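Local coordinates for DUF115 domain-containing protein (PDB 5MU5) that is a Maf-type glycosyltransferase involved in flagella formation that probably transfers sugar to flagellin, at residues F361-Y366 against K524-F529; I382-D387 against S528-G533. One frame throughout, in Å; residues are numbered along the deposited sequence.

Contact 1: residues F361-Y366 against K524-F529; sequences FEDVVY and KVRASF
D363 and R526 meet in a salt bridge, with OD2 of D363 2.4 Å from NH1 of R526. A length this short is doubtful and says little about the strength of the pair; a second, weak bond runs from R526 NH2 to D363 OD1 (3.4 Å). The carboxylate carbon lies in the guanidinium plane, at its edge, yet the two planes are turned 58° apart, so the groups do not meet as a flat, symmetric two-pronged pair. R526 reaches across because its chain, extended at first, bends at chi2 (81°) and carries the guanidinium toward the strand. D363 OD2 is also hydrogen-bonded to T346 OG1, on the neighbouring strand 346-350. Farther in, V365 lays CG2 over one face of the F529 ring, 3.7 Å from the centroid in a CH-pi contact; V525 O sits over the centre of the opposite face. An asparagine at D363 would probably leave the R526 guanidinium without its countercharge and weaken its hold on the strand. The contact thus packs the C-terminal end of helix 515-528 against strand 363-367 of the largely parallel mixed sheet, through a charge pair toward the more exposed side and a buried aliphatic-aromatic contact within.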
loop_
_atom_site.group_PDB
_atom_site.type_symbol
_atom_site.label_atom_id
_atom_site.label_comp_id
_atom_site.label_asym_id
_atom_site.label_seq_id
_atom_site.Cartn_x
_atom_site.Cartn_y
_atom_site.Cartn_z
ATOM N N PHE A 361 -8.707 18.328 25.627
ATOM C CA PHE A 361 -9.813 18.973 24.941
ATOM C C PHE A 361 -11.137 18.765 25.619
ATOM O O PHE A 361 -11.463 17.670 26.033
ATOM C CB PHE A 361 -9.954 18.434 23.521
ATOM C CG PHE A 361 -8.862 18.857 22.621
ATOM C CD1 PHE A 361 -7.700 18.108 22.536
ATOM C CD2 PHE A 361 -8.984 20.003 21.862
ATOM C CE1 PHE A 361 -6.673 18.498 21.715
ATOM C CE2 PHE A 361 -7.961 20.397 21.034
ATOM C CZ PHE A 361 -6.804 19.646 20.960
ATOM N N GLU A 362 -11.907 19.838 25.676
ATOM C CA GLU A 362 -13.295 19.766 26.088
ATOM C C GLU A 362 -14.044 18.630 25.367
ATOM O O GLU A 362 -14.760 17.860 26.001
ATOM C CB GLU A 362 -13.967 21.122 25.803
ATOM C CG GLU A 362 -13.594 22.185 26.837
ATOM C CD GLU A 362 -13.897 23.608 26.407
ATOM O OE1 GLU A 362 -14.541 23.799 25.347
ATOM O OE2 GLU A 362 -13.485 24.537 27.144
ATOM N N ASP A 363 -13.816 18.500 24.057
ATOM C CA ASP A 363 -14.591 17.606 23.209
ATOM C C ASP A 363 -13.770 16.949 22.071
ATOM O O ASP A 363 -12.910 17.585 21.444
ATOM C CB ASP A 363 -15.736 18.429 22.645
ATOM C CG ASP A 363 -16.515 17.700 21.608
ATOM O OD1 ASP A 363 -17.025 16.588 21.878
ATOM O OD2 ASP A 363 -16.632 18.258 20.505
ATOM N N VAL A 364 -14.081 15.690 21.788
ATOM C CA VAL A 364 -13.308 14.863 20.880
ATOM C C VAL A 364 -14.192 14.093 19.905
ATOM O O VAL A 364 -15.147 13.457 20.305
ATOM C CB VAL A 364 -12.462 13.844 21.682
ATOM C CG1 VAL A 364 -11.610 12.981 20.762
ATOM C CG2 VAL A 364 -11.552 14.567 22.666
ATOM N N VAL A 365 -13.845 14.165 18.629
ATOM C CA VAL A 365 -14.495 13.421 17.573
ATOM C C VAL A 365 -13.457 12.537 16.868
ATOM O O VAL A 365 -12.365 13.000 16.522
ATOM C CB VAL A 365 -15.097 14.345 16.515
ATOM C CG1 VAL A 365 -15.827 13.519 15.471
ATOM C CG2 VAL A 365 -16.044 15.349 17.160
ATOM N N TYR A 366 -13.808 11.270 16.659
ATOM C CA TYR A 366 -12.932 10.320 16.015
ATOM C C TYR A 366 -13.441 9.932 14.633
ATOM O O TYR A 366 -14.629 9.828 14.420
ATOM C CB TYR A 366 -12.824 9.025 16.831
ATOM C CG TYR A 366 -12.164 9.205 18.153
ATOM C CD1 TYR A 366 -10.853 9.607 18.234
ATOM C CD2 TYR A 366 -12.869 8.983 19.334
ATOM C CE1 TYR A 366 -10.251 9.785 19.450
ATOM C CE2 TYR A 366 -12.283 9.170 20.558
ATOM C CZ TYR A 366 -10.977 9.558 20.610
ATOM O OH TYR A 366 -10.395 9.745 21.827
ATOM N N LYS A 524 -24.740 22.628 12.201
ATOM C CA LYS A 524 -24.952 21.455 11.317
ATOM C C LYS A 524 -23.873 20.408 11.510
ATOM O O LYS A 524 -24.141 19.229 11.685
ATOM C CB LYS A 524 -24.977 21.876 9.848
ATOM C CG LYS A 524 -26.206 22.680 9.495
ATOM C CD LYS A 524 -26.277 23.060 8.034
ATOM C CE LYS A 524 -27.683 23.550 7.751
ATOM N NZ LYS A 524 -27.766 24.263 6.454
ATOM N N VAL A 525 -22.636 20.845 11.499
ATOM C CA VAL A 525 -21.530 19.941 11.723
ATOM C C VAL A 525 -21.710 19.199 13.046
ATOM O O VAL A 525 -21.661 17.980 13.106
ATOM C CB VAL A 525 -20.202 20.721 11.726
ATOM C CG1 VAL A 525 -19.081 19.880 12.333
ATOM C CG2 VAL A 525 -19.858 21.162 10.303
ATOM N N ARG A 526 -21.928 19.961 14.104
ATOM C CA ARG A 526 -22.064 19.425 15.445
ATOM C C ARG A 526 -23.212 18.419 15.534
ATOM O O ARG A 526 -23.096 17.400 16.194
ATOM C CB ARG A 526 -22.319 20.590 16.377
ATOM C CG ARG A 526 -22.369 20.239 17.827
ATOM C CD ARG A 526 -20.971 20.134 18.357
ATOM N NE ARG A 526 -20.947 19.403 19.616
ATOM C CZ ARG A 526 -19.829 19.017 20.209
ATOM N NH1 ARG A 526 -18.653 19.305 19.641
ATOM N NH2 ARG A 526 -19.887 18.356 21.360
ATOM N N ALA A 527 -24.319 18.716 14.863
ATOM C CA ALA A 527 -25.467 17.820 14.869
ATOM C C ALA A 527 -25.181 16.529 14.127
ATOM O O ALA A 527 -25.827 15.546 14.398
ATOM C CB ALA A 527 -26.690 18.504 14.264
ATOM N N SER A 528 -24.214 16.528 13.205
ATOM C CA SER A 528 -23.890 15.319 12.415
ATOM C C SER A 528 -22.942 14.334 13.142
ATOM O O SER A 528 -22.891 13.145 12.809
ATOM C CB SER A 528 -23.292 15.716 11.065
ATOM O OG SER A 528 -21.984 16.249 11.250
ATOM N N PHE A 529 -22.183 14.823 14.114
ATOM C CA PHE A 529 -21.383 13.948 14.945
ATOM C C PHE A 529 -22.278 12.971 15.745
ATOM O O PHE A 529 -23.039 13.386 16.620
ATOM C CB PHE A 529 -20.550 14.763 15.949
ATOM C CG PHE A 529 -19.565 15.727 15.324
ATOM C CD1 PHE A 529 -19.002 15.483 14.073
ATOM C CD2 PHE A 529 -19.136 16.841 16.044
ATOM C CE1 PHE A 529 -18.076 16.358 13.535
ATOM C CE2 PHE A 529 -18.207 17.714 15.508
ATOM C CZ PHE A 529 -17.676 17.468 14.249
#

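Contact 2: residues I382-D387 against S528-G533; sequences IEYSLD and SFRPGG
Y384 and R530 are the residues that bring these segments together, although their CA atoms, the nearest pair across the contact, stand 9.4 Å apart; side chains alone span the distance. In 382-387 the chain makes a short 3-10 turn at I382 and E383. I382 O receives both the backbone N of S385 (3.1 Å) and the hydroxyl S385 OG (2.7 Å), two bonds that close the turn around E383 and Y384. The other segment is extended: R530 and P531 have beta backbone angles and form a short strand antiparallel to strand 262-263, the outermost of the mixed sheet within this chain, with R530 paired to I263 through the backbone. The backbone of Y384 is in turn bonded to F368.

From this frame both side chains set out toward the other segment and cross at about a right angle. R530 starts with CG anti to its own N (chi1 -173°) and stays extended until chi3, where it bends and sets NH1 beside the phenol. R530 NH1 donates to Y384 OH at 3.1 Å, with an N-H...O angle of 152°. The acceptor lies almost in the guanidinium plane, at its edge, while the ring is turned 77° to that plane. NH1 is nearer this oxygen than Y384 CZ, which is 3.4 Å from it. R530 CD passes alongside the phenol, 4.0 Å from Y384 CE1. One face of the ring is covered within its own segment by E383 CG.

The total buried surface is small, 96 Å², and the contact rests on a phenol oxygen accepting from what is presumably a charged guanidinium. E383 OE2 is 6.5 Å from R530 NH1, too far for a salt bridge, but its opposite charge may still favour the guanidinium's position weakly. The chemistry therefore implies a directional polar link between the loop after helix 373-378 and the sheet's edge strand.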
loop_
_atom_site.group_PDB
_atom_site.type_symbol
_atom_site.label_atom_id
_atom_site.label_comp_id
_atom_site.label_asym_id
_atom_site.label_seq_id
_atom_site.Cartn_x
_atom_site.Cartn_y
_atom_site.Cartn_z
ATOM N N ILE A 382 -18.089 2.002 6.959
ATOM C CA ILE A 382 -17.337 2.810 6.020
ATOM C C ILE A 382 -17.708 4.295 6.066
ATOM O O ILE A 382 -16.846 5.152 5.877
ATOM C CB ILE A 382 -17.468 2.234 4.586
ATOM C CG1 ILE A 382 -16.446 2.864 3.635
ATOM C CG2 ILE A 382 -18.884 2.397 4.044
ATOM C CD1 ILE A 382 -15.004 2.506 3.941
ATOM N N GLU A 383 -18.969 4.602 6.350
ATOM C CA GLU A 383 -19.414 6.005 6.446
ATOM C C GLU A 383 -18.766 6.833 7.577
ATOM O O GLU A 383 -18.951 8.047 7.634
ATOM C CB GLU A 383 -20.952 6.105 6.534
ATOM C CG GLU A 383 -21.612 5.568 7.799
ATOM C CD GLU A 383 -22.070 4.123 7.681
ATOM O OE1 GLU A 383 -21.259 3.235 7.296
ATOM O OE2 GLU A 383 -23.259 3.868 7.990
ATOM N N TYR A 384 -18.025 6.188 8.479
ATOM C CA TYR A 384 -17.357 6.888 9.575
ATOM C C TYR A 384 -15.837 6.953 9.390
ATOM O O TYR A 384 -15.104 7.273 10.327
ATOM C CB TYR A 384 -17.709 6.239 10.923
ATOM C CG TYR A 384 -19.193 6.053 11.147
ATOM C CD1 TYR A 384 -20.004 7.120 11.527
ATOM C CD2 TYR A 384 -19.789 4.802 11.003
ATOM C CE1 TYR A 384 -21.366 6.946 11.743
ATOM C CE2 TYR A 384 -21.150 4.621 11.211
ATOM C CZ TYR A 384 -21.924 5.693 11.570
ATOM O OH TYR A 384 -23.248 5.524 11.764
ATOM N N SER A 385 -15.363 6.642 8.190
ATOM C CA SER A 385 -13.935 6.737 7.888
ATOM C C SER A 385 -13.717 7.826 6.862
ATOM O O SER A 385 -14.672 8.386 6.322
ATOM C CB SER A 385 -13.366 5.413 7.353
ATOM O OG SER A 385 -14.134 4.951 6.276
ATOM N N LEU A 386 -12.446 8.136 6.644
ATOM C CA LEU A 386 -12.028 9.076 5.642
ATOM C C LEU A 386 -11.043 8.395 4.702
ATOM O O LEU A 386 -10.299 7.504 5.113
ATOM C CB LEU A 386 -11.353 10.275 6.297
ATOM C CG LEU A 386 -12.225 11.099 7.233
ATOM C CD1 LEU A 386 -11.362 12.127 7.922
ATOM C CD2 LEU A 386 -13.382 11.770 6.502
ATOM N N ASP A 387 -11.100 8.809 3.439
ATOM C CA ASP A 387 -10.127 8.470 2.421
ATOM C C ASP A 387 -9.126 9.612 2.361
ATOM O O ASP A 387 -9.479 10.777 2.624
ATOM C CB ASP A 387 -10.796 8.388 1.051
ATOM C CG ASP A 387 -11.731 7.214 0.923
ATOM O OD1 ASP A 387 -11.524 6.201 1.628
ATOM O OD2 ASP A 387 -12.674 7.302 0.101
ATOM N N SER A 528 -24.214 16.528 13.205
ATOM C CA SER A 528 -23.890 15.319 12.415
ATOM C C SER A 528 -22.942 14.334 13.142
ATOM O O SER A 528 -22.891 13.145 12.809
ATOM C CB SER A 528 -23.292 15.716 11.065
ATOM O OG SER A 528 -21.984 16.249 11.250
ATOM N N PHE A 529 -22.183 14.823 14.114
ATOM C CA PHE A 529 -21.383 13.948 14.945
ATOM C C PHE A 529 -22.278 12.971 15.745
ATOM O O PHE A 529 -23.039 13.386 16.620
ATOM C CB PHE A 529 -20.550 14.763 15.949
ATOM C CG PHE A 529 -19.565 15.727 15.324
ATOM C CD1 PHE A 529 -19.002 15.483 14.073
ATOM C CD2 PHE A 529 -19.136 16.841 16.044
ATOM C CE1 PHE A 529 -18.076 16.358 13.535
ATOM C CE2 PHE A 529 -18.207 17.714 15.508
ATOM C CZ PHE A 529 -17.676 17.468 14.249
ATOM N N ARG A 530 -22.150 11.682 15.454
ATOM C CA ARG A 530 -22.814 10.630 16.195
ATOM C C ARG A 530 -22.126 10.414 17.561
ATOM O O ARG A 530 -20.931 10.125 17.619
ATOM C CB ARG A 530 -22.752 9.340 15.370
ATOM C CG ARG A 530 -23.558 8.189 15.971
ATOM C CD ARG A 530 -23.309 6.875 15.235
ATOM N NE ARG A 530 -23.219 5.723 16.145
ATOM C CZ ARG A 530 -23.006 4.460 15.765
ATOM N NH1 ARG A 530 -22.861 4.148 14.485
ATOM N NH2 ARG A 530 -22.936 3.495 16.672
ATOM N N PRO A 531 -22.871 10.550 18.674
ATOM C CA PRO A 531 -22.244 10.321 19.994
ATOM C C PRO A 531 -21.777 8.876 20.200
ATOM O O PRO A 531 -22.433 7.951 19.752
ATOM C CB PRO A 531 -23.368 10.642 20.995
ATOM C CG PRO A 531 -24.406 11.393 20.212
ATOM C CD PRO A 531 -24.292 10.927 18.789
ATOM N N GLY A 532 -20.646 8.698 20.869
ATOM C CA GLY A 532 -20.114 7.371 21.144
ATOM C C GLY A 532 -20.266 6.985 22.609
ATOM O O GLY A 532 -19.725 7.650 23.504
ATOM N N GLY A 533 -21.007 5.916 22.866
ATOM C CA GLY A 533 -21.161 5.413 24.230
ATOM C C GLY A 533 -20.325 4.166 24.457
ATOM O O GLY A 533 -19.411 3.856 23.688
#

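How the contacts relate
Contacts 1 and 2 share S528 and F529, and their centres lie 10 Å apart. Helix 515-528 gives way there to strand 530-531, so one continuous run of chain turns F529 toward strand 363-367 in contact 1 and the next residue, R530, toward the 382-387 loop in contact 2. Both tie this helix-to-strand junction to segments 157 and 140 residues earlier in the chain, both within the MptE-like range. Strands 363-367 and 530-531 flank the short strand 262-263, so both contacts reach the same mixed sheet. Their centres are 30 Å and 24 Å from that of the chain; no active-site residue or ligand is identified at either, so both are described as structural packing.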